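Interferon-inducible and double-stranded-dependent eIF-2kinase (Carassius auratus, PDB 4KMF) binds Z-DNA through its Zalpha domain and probably phosphorylates the translation initiation factor eIF2alpha. Local coordinates at residues Q5-F13 with T24-D32. Sequence-based numbering, arbitrary orientation.
Sequences QMERKIIDF and TIAKEIGLD
F13 drops into a hole made by T24, I25, E28 and I29, where helix segments 5-13 and 24-29, from the first two helices of the winged helix-turn-helix Zalpha domain, run at 116° to each other. F13 CB lies 3.9 Å from I29 CD1; with CG anti to the backbone N (chi1 -178°), the ring extends across helix 24-29. One flank of the ring, CD1 and CE1, meets I25, with F13 CE1 3.8 Å from I25 CG1. The other flank rests on the aliphatic part of E28, whose CG is 3.3 Å from F13 CE2. F13 CZ, the last ring atom, reaches T24 CG2 at 4.1 Å. An alanine in place of F13 would probably open a gap among T24, I25 and E28, leaving I25 CG1 and the E28 methylenes without the ring they pack on.

I29 returns the knob, fitting among M6, K9, I10 and F13; the I29 and I10 side chains cross at about a right angle, CG1 against CG1. I10 and I25 also pack on helix 33-45, I10 against H39 and L40 and I25 against V36, joining the contact to the three-helix core. No hydrogen bond links the two segments. G30 has positive phi, and after it L31 points its side chain at segment 5-13. There M6, bent at chi2 (81°) and chi3, sets M6 CE 3.5 Å from I29 CG2, while M6 CG presses on L31 CD1 at a tight 3.4 Å.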
# COMPACT_ATOMS: atom_id res chain seq x y z
N GLN A 5 14.55 -16.33 -9.17
CA GLN A 5 15.52 -15.73 -10.05
C GLN A 5 15.59 -14.20 -9.88
O GLN A 5 16.67 -13.63 -9.78
CB GLN A 5 15.21 -16.16 -11.49
CG GLN A 5 16.09 -15.48 -12.50
CD GLN A 5 17.53 -15.86 -12.36
OE1 GLN A 5 17.87 -16.88 -11.75
NE2 GLN A 5 18.41 -15.03 -12.94
N MET A 6 14.44 -13.54 -9.77
CA MET A 6 14.39 -12.11 -9.41
C MET A 6 15.09 -11.81 -8.07
O MET A 6 15.81 -10.81 -7.95
CB MET A 6 12.96 -11.64 -9.32
CG MET A 6 12.76 -10.20 -9.69
SD MET A 6 12.69 -10.03 -11.50
CE MET A 6 14.42 -9.70 -11.85
N GLU A 7 14.83 -12.65 -7.06
CA GLU A 7 15.47 -12.49 -5.76
C GLU A 7 16.99 -12.61 -5.86
O GLU A 7 17.72 -11.82 -5.24
CB GLU A 7 14.81 -13.40 -4.71
CG GLU A 7 13.36 -12.92 -4.47
CD GLU A 7 12.59 -13.53 -3.31
OE1 GLU A 7 13.12 -14.42 -2.60
OE2 GLU A 7 11.43 -13.07 -3.10
N ARG A 8 17.46 -13.54 -6.68
CA ARG A 8 18.90 -13.72 -6.94
C ARG A 8 19.52 -12.47 -7.53
O ARG A 8 20.61 -12.05 -7.11
CB ARG A 8 19.12 -14.89 -7.90
CG ARG A 8 19.14 -16.27 -7.25
CD ARG A 8 19.13 -17.30 -8.38
NE ARG A 8 18.99 -18.69 -7.93
CZ ARG A 8 19.26 -19.75 -8.70
NH1 ARG A 8 19.68 -19.59 -9.96
NH2 ARG A 8 19.12 -20.99 -8.23
N LYS A 9 18.79 -11.85 -8.47
CA LYS A 9 19.25 -10.61 -9.08
C LYS A 9 19.35 -9.46 -8.07
O LYS A 9 20.30 -8.69 -8.12
CB LYS A 9 18.33 -10.23 -10.24
CG LYS A 9 18.44 -11.21 -11.39
CD LYS A 9 17.77 -10.68 -12.66
CE LYS A 9 17.92 -11.71 -13.75
NZ LYS A 9 18.08 -11.18 -15.17
N ILE A 10 18.39 -9.37 -7.15
CA ILE A 10 18.41 -8.37 -6.07
C ILE A 10 19.61 -8.61 -5.14
O ILE A 10 20.32 -7.68 -4.77
CB ILE A 10 17.05 -8.36 -5.31
CG1 ILE A 10 15.95 -7.80 -6.23
CG2 ILE A 10 17.10 -7.56 -4.00
CD1 ILE A 10 14.49 -8.18 -5.85
N ILE A 11 19.82 -9.86 -4.76
CA ILE A 11 21.00 -10.20 -3.94
C ILE A 11 22.32 -9.83 -4.65
O ILE A 11 23.22 -9.25 -4.03
CB ILE A 11 21.01 -11.71 -3.51
CG1 ILE A 11 19.79 -12.01 -2.64
CG2 ILE A 11 22.31 -12.11 -2.81
CD1 ILE A 11 19.72 -11.25 -1.32
N ASP A 12 22.41 -10.14 -5.94
CA ASP A 12 23.61 -9.80 -6.72
C ASP A 12 23.82 -8.29 -6.75
O ASP A 12 24.96 -7.80 -6.61
CB ASP A 12 23.50 -10.34 -8.16
CG ASP A 12 23.55 -11.86 -8.23
OD1 ASP A 12 23.96 -12.55 -7.27
OD2 ASP A 12 23.17 -12.39 -9.31
N PHE A 13 22.72 -7.55 -6.93
CA PHE A 13 22.77 -6.11 -6.89
C PHE A 13 23.35 -5.58 -5.56
O PHE A 13 24.21 -4.66 -5.55
CB PHE A 13 21.40 -5.49 -7.18
CG PHE A 13 21.44 -3.99 -7.18
CD1 PHE A 13 21.14 -3.26 -6.02
CD2 PHE A 13 21.88 -3.30 -8.32
CE1 PHE A 13 21.27 -1.86 -6.01
CE2 PHE A 13 21.96 -1.90 -8.32
CZ PHE A 13 21.65 -1.19 -7.17
N THR A 24 16.45 2.74 -5.43
CA THR A 24 17.65 2.47 -6.22
C THR A 24 17.71 1.05 -6.86
O THR A 24 18.07 0.89 -8.03
CB THR A 24 18.83 2.67 -5.34
OG1 THR A 24 18.78 4.02 -4.87
CG2 THR A 24 20.12 2.45 -6.12
N ILE A 25 17.39 0.05 -6.05
CA ILE A 25 17.37 -1.33 -6.48
C ILE A 25 16.33 -1.46 -7.58
O ILE A 25 16.59 -2.08 -8.62
CB ILE A 25 16.97 -2.25 -5.30
CG1 ILE A 25 17.98 -2.13 -4.14
CG2 ILE A 25 16.84 -3.70 -5.78
CD1 ILE A 25 17.52 -2.81 -2.84
N ALA A 26 15.15 -0.88 -7.38
CA ALA A 26 14.11 -0.93 -8.42
C ALA A 26 14.54 -0.37 -9.76
O ALA A 26 14.27 -0.99 -10.80
CB ALA A 26 12.85 -0.25 -7.95
N LYS A 27 15.23 0.76 -9.76
CA LYS A 27 15.67 1.37 -11.01
C LYS A 27 16.65 0.47 -11.77
O LYS A 27 16.57 0.37 -13.00
CB LYS A 27 16.32 2.73 -10.73
N GLU A 28 17.56 -0.20 -11.05
CA GLU A 28 18.54 -1.10 -11.70
C GLU A 28 18.00 -2.47 -12.13
O GLU A 28 18.30 -2.96 -13.22
CB GLU A 28 19.80 -1.22 -10.87
CG GLU A 28 20.87 -2.23 -11.46
CD GLU A 28 21.40 -1.96 -12.91
OE1 GLU A 28 21.08 -0.91 -13.56
OE2 GLU A 28 22.15 -2.85 -13.39
N ILE A 29 17.19 -3.10 -11.30
CA ILE A 29 16.59 -4.38 -11.69
C ILE A 29 15.48 -4.12 -12.73
O ILE A 29 15.11 -5.02 -13.51
CB ILE A 29 16.06 -5.17 -10.42
CG1 ILE A 29 17.15 -5.29 -9.35
CG2 ILE A 29 15.57 -6.54 -10.79
CD1 ILE A 29 18.56 -5.74 -9.86
N GLY A 30 14.96 -2.88 -12.74
CA GLY A 30 13.95 -2.43 -13.69
C GLY A 30 12.56 -2.93 -13.36
O GLY A 30 11.75 -3.20 -14.27
N LEU A 31 12.29 -3.09 -12.06
CA LEU A 31 10.98 -3.50 -11.57
C LEU A 31 10.36 -2.36 -10.78
O LEU A 31 11.06 -1.52 -10.23
CB LEU A 31 11.11 -4.70 -10.64
CG LEU A 31 11.64 -6.00 -11.22
CD1 LEU A 31 11.97 -6.89 -10.01
CD2 LEU A 31 10.62 -6.66 -12.13
N ASP A 32 9.04 -2.32 -10.71
CA ASP A 32 8.40 -1.27 -9.91
C ASP A 32 8.77 -1.44 -8.42
O ASP A 32 9.05 -2.55 -7.97
CB ASP A 32 6.88 -1.30 -10.06
CG ASP A 32 6.27 -2.60 -9.58
OD1 ASP A 32 5.63 -2.60 -8.53
OD2 ASP A 32 6.46 -3.65 -10.24